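Local coordinates for N5-Carboxyaminoimidazole ribonucleotide synthetase (Staphylococcus aureus subsp. aureus, PDB 3ORQ), which catalyses the ATP-dependent carboxylation of 5-aminoimidazole ribonucleotide with bicarbonate to N5-carboxyaminoimidazole ribonucleotide in purine biosynthesis, at residues A[184-189]-A[257-262]. Residues are numbered along the deposited sequence; the frame is centred on the assembly and turned at random.
Sequences VAEKYL and EFFIDS. With MG (magnesium ion), chain C; ADP (adenosine-5'-diphosphate), chain D.
The closest CA atoms of segments 184-189 and 257-262, which come from different sheets, are those of Leu-189 and Asp-261, 6.9 Å apart; no hydrogen bond joins the two segments. Direct contact is small: Leu-189 CD1 lies 4.1 Å from Phe-259 CD2, oblique to the ring, and also touches Asp-261 OD1, the two side chains meeting at about a right angle. Glu-186 OE2 lies 4.5 Å from Phe-259 CE2, at the ring edge. This is the nucleotide cleft of the ATP-grasp fold, in which two beta-sheets hold ADP between them. Strand 183-187 and the loop after it read the adenine: ADP N6 donates to Glu-186 OE2 and to Lys-187 O, both at 2.8 Å, while Leu-189 N donates to ADP N1 at 3.1 Å. Extended beyond CG (chi2 171°), Glu-186 carries its carboxylate to the adenine; OE1 forms salt bridges with Lys-115 and Lys-151, and both oxygens are thereby engaged. Tyr-188, its CG anti to the backbone N (chi1 -168°), lays one ring face over adenine C2, with C2 displaced from the ring centre. From strand 252-261, Phe-259 brings CZ to 3.6 Å from ADP N7, and its CE1 touches the ribose. Two residues earlier on that strand, Glu-257 OE1 binds magnesium at 2.5 Å and OE2 at longer range, with Glu-270 and ADP O2A as further ligands; OE2 is also hydrogen-bonded to His-276.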
loop_
_atom_site.group_PDB
_atom_site.type_symbol
_atom_site.label_atom_id
_atom_site.label_comp_id
_atom_site.label_asym_id
_atom_site.label_seq_id
_atom_site.Cartn_x
_atom_site.Cartn_y
_atom_site.Cartn_z
ATOM N N VAL A 184 19.974 -13.034 -31.364
ATOM C CA VAL A 184 18.855 -13.079 -32.298
ATOM C C VAL A 184 18.808 -11.769 -33.065
ATOM O O VAL A 184 19.107 -10.715 -32.505
ATOM C CB VAL A 184 17.487 -13.217 -31.626
ATOM C CG1 VAL A 184 16.473 -13.661 -32.663
ATOM C CG2 VAL A 184 17.505 -14.210 -30.472
ATOM N N ALA A 185 18.426 -11.840 -34.340
ATOM C CA ALA A 185 18.116 -10.632 -35.114
ATOM C C ALA A 185 16.627 -10.561 -35.515
ATOM O O ALA A 185 15.967 -11.580 -35.683
ATOM C CB ALA A 185 19.035 -10.519 -36.315
ATOM N N GLU A 186 16.106 -9.343 -35.633
ATOM C CA GLU A 186 14.694 -9.110 -35.947
ATOM C C GLU A 186 14.575 -7.763 -36.670
ATOM O O GLU A 186 15.405 -6.872 -36.469
ATOM C CB GLU A 186 13.838 -9.112 -34.661
ATOM C CG GLU A 186 14.321 -8.123 -33.617
ATOM C CD GLU A 186 13.387 -7.946 -32.438
ATOM O OE1 GLU A 186 13.653 -8.612 -31.400
ATOM O OE2 GLU A 186 12.407 -7.135 -32.540
ATOM N N LYS A 187 13.562 -7.615 -37.515
ATOM C CA LYS A 187 13.351 -6.353 -38.234
ATOM C C LYS A 187 13.276 -5.131 -37.289
ATOM O O LYS A 187 12.531 -5.135 -36.274
ATOM C CB LYS A 187 12.058 -6.424 -39.063
ATOM C CG LYS A 187 12.168 -7.100 -40.439
ATOM C CD LYS A 187 10.797 -7.120 -41.146
ATOM C CE LYS A 187 10.869 -7.675 -42.593
ATOM N NZ LYS A 187 11.410 -6.692 -43.563
ATOM N N TYR A 188 14.015 -4.072 -37.635
ATOM C CA TYR A 188 13.820 -2.794 -36.936
ATOM C C TYR A 188 12.639 -2.045 -37.573
ATOM O O TYR A 188 12.704 -1.619 -38.747
ATOM C CB TYR A 188 15.083 -1.947 -36.919
ATOM C CG TYR A 188 15.007 -0.765 -35.976
ATOM C CD1 TYR A 188 15.202 -0.934 -34.593
ATOM C CD2 TYR A 188 14.757 0.529 -36.464
ATOM C CE1 TYR A 188 15.134 0.158 -33.709
ATOM C CE2 TYR A 188 14.689 1.629 -35.596
ATOM C CZ TYR A 188 14.881 1.434 -34.218
ATOM O OH TYR A 188 14.825 2.505 -33.352
ATOM N N LEU A 189 11.560 -1.942 -36.792
ATOM C CA LEU A 189 10.303 -1.376 -37.224
ATOM C C LEU A 189 10.252 0.114 -37.038
ATOM O O LEU A 189 10.990 0.670 -36.238
ATOM C CB LEU A 189 9.150 -1.973 -36.416
ATOM C CG LEU A 189 8.882 -3.478 -36.480
ATOM C CD1 LEU A 189 7.711 -3.840 -35.563
ATOM C CD2 LEU A 189 8.613 -3.904 -37.879
ATOM N N GLU A 257 4.397 -7.058 -23.653
ATOM C CA GLU A 257 4.768 -5.812 -24.343
ATOM C C GLU A 257 4.507 -5.899 -25.833
ATOM O O GLU A 257 4.868 -6.886 -26.449
ATOM C CB GLU A 257 6.262 -5.539 -24.184
ATOM C CG GLU A 257 6.695 -5.125 -22.811
ATOM C CD GLU A 257 8.171 -4.769 -22.754
ATOM O OE1 GLU A 257 8.824 -4.547 -23.815
ATOM O OE2 GLU A 257 8.702 -4.705 -21.639
ATOM N N PHE A 258 3.943 -4.842 -26.414
ATOM C CA PHE A 258 3.594 -4.822 -27.837
ATOM C C PHE A 258 4.174 -3.605 -28.558
ATOM O O PHE A 258 4.339 -2.546 -27.971
ATOM C CB PHE A 258 2.075 -4.747 -28.065
ATOM C CG PHE A 258 1.281 -5.844 -27.424
ATOM C CD1 PHE A 258 0.971 -5.793 -26.074
ATOM C CD2 PHE A 258 0.763 -6.882 -28.190
ATOM C CE1 PHE A 258 0.195 -6.795 -25.481
ATOM C CE2 PHE A 258 0.006 -7.880 -27.628
ATOM C CZ PHE A 258 -0.293 -7.833 -26.252
ATOM N N PHE A 259 4.414 -3.768 -29.859
ATOM C CA PHE A 259 4.721 -2.659 -30.730
ATOM C C PHE A 259 3.514 -2.319 -31.605
ATOM O O PHE A 259 2.807 -3.205 -32.091
ATOM C CB PHE A 259 5.914 -3.002 -31.644
ATOM C CG PHE A 259 7.189 -3.273 -30.917
ATOM C CD1 PHE A 259 7.458 -2.668 -29.689
ATOM C CD2 PHE A 259 8.134 -4.136 -31.460
ATOM C CE1 PHE A 259 8.659 -2.916 -29.000
ATOM C CE2 PHE A 259 9.343 -4.396 -30.787
ATOM C CZ PHE A 259 9.611 -3.765 -29.553
ATOM N N ILE A 260 3.275 -1.039 -31.821
ATOM C CA ILE A 260 2.396 -0.688 -32.922
ATOM C C ILE A 260 3.138 0.099 -34.048
ATOM O O ILE A 260 3.793 1.116 -33.784
ATOM C CB ILE A 260 1.081 -0.025 -32.452
ATOM C CG1 ILE A 260 1.076 1.446 -32.800
ATOM C CG2 ILE A 260 0.694 -0.345 -30.929
ATOM C CD1 ILE A 260 0.094 1.742 -33.889
ATOM N N ASP A 261 3.035 -0.411 -35.281
ATOM C CA ASP A 261 3.584 0.191 -36.535
ATOM C C ASP A 261 3.360 1.663 -36.780
ATOM O O ASP A 261 2.480 2.268 -36.195
ATOM C CB ASP A 261 2.930 -0.487 -37.769
ATOM C CG ASP A 261 3.815 -1.505 -38.387
ATOM O OD1 ASP A 261 4.880 -1.798 -37.785
ATOM O OD2 ASP A 261 3.479 -2.001 -39.473
ATOM N N SER A 262 4.110 2.207 -37.739
ATOM C CA SER A 262 3.727 3.458 -38.406
ATOM C C SER A 262 2.359 3.296 -39.091
ATOM O O SER A 262 1.636 4.272 -39.307
ATOM C CB SER A 262 4.783 3.854 -39.426
ATOM O OG SER A 262 4.992 2.809 -40.358
HETATM MG MG MG C . 11.148 -4.298 -22.919
HETATM P PB ADP D . 14.628 -5.163 -23.112
HETATM O O1B ADP D . 14.202 -6.599 -22.950
HETATM O O2B ADP D . 13.723 -4.076 -22.602
HETATM O O3B ADP D . 16.064 -4.966 -22.712
HETATM P PA ADP D . 13.434 -4.936 -25.684
HETATM O O1A ADP D . 13.644 -6.061 -26.666
HETATM O O2A ADP D . 12.149 -4.893 -24.895
HETATM O O3A ADP D . 14.711 -4.874 -24.692
HETATM O "O5'" ADP D . 13.585 -3.514 -26.415
HETATM C "C5'" ADP D . 13.696 -2.307 -25.681
HETATM C "C4'" ADP D . 13.220 -1.161 -26.556
HETATM O "O4'" ADP D . 13.999 -1.082 -27.779
HETATM C "C3'" ADP D . 11.761 -1.310 -26.994
HETATM O "O3'" ADP D . 10.814 -0.777 -26.061
HETATM C "C2'" ADP D . 11.739 -0.537 -28.303
HETATM O "O2'" ADP D . 11.426 0.825 -28.072
HETATM C "C1'" ADP D . 13.149 -0.680 -28.865
HETATM N N9 ADP D . 13.048 -1.804 -29.821
HETATM C C8 ADP D . 13.326 -3.095 -29.537
HETATM N N7 ADP D . 13.098 -3.902 -30.602
HETATM C C5 ADP D . 12.678 -3.084 -31.601
HETATM C C6 ADP D . 12.279 -3.283 -33.018
HETATM N N6 ADP D . 12.290 -4.539 -33.543
HETATM N N1 ADP D . 11.896 -2.188 -33.714
HETATM C C2 ADP D . 11.876 -0.947 -33.170
HETATM N N3 ADP D . 12.226 -0.688 -31.886
HETATM C C4 ADP D . 12.630 -1.710 -31.081
#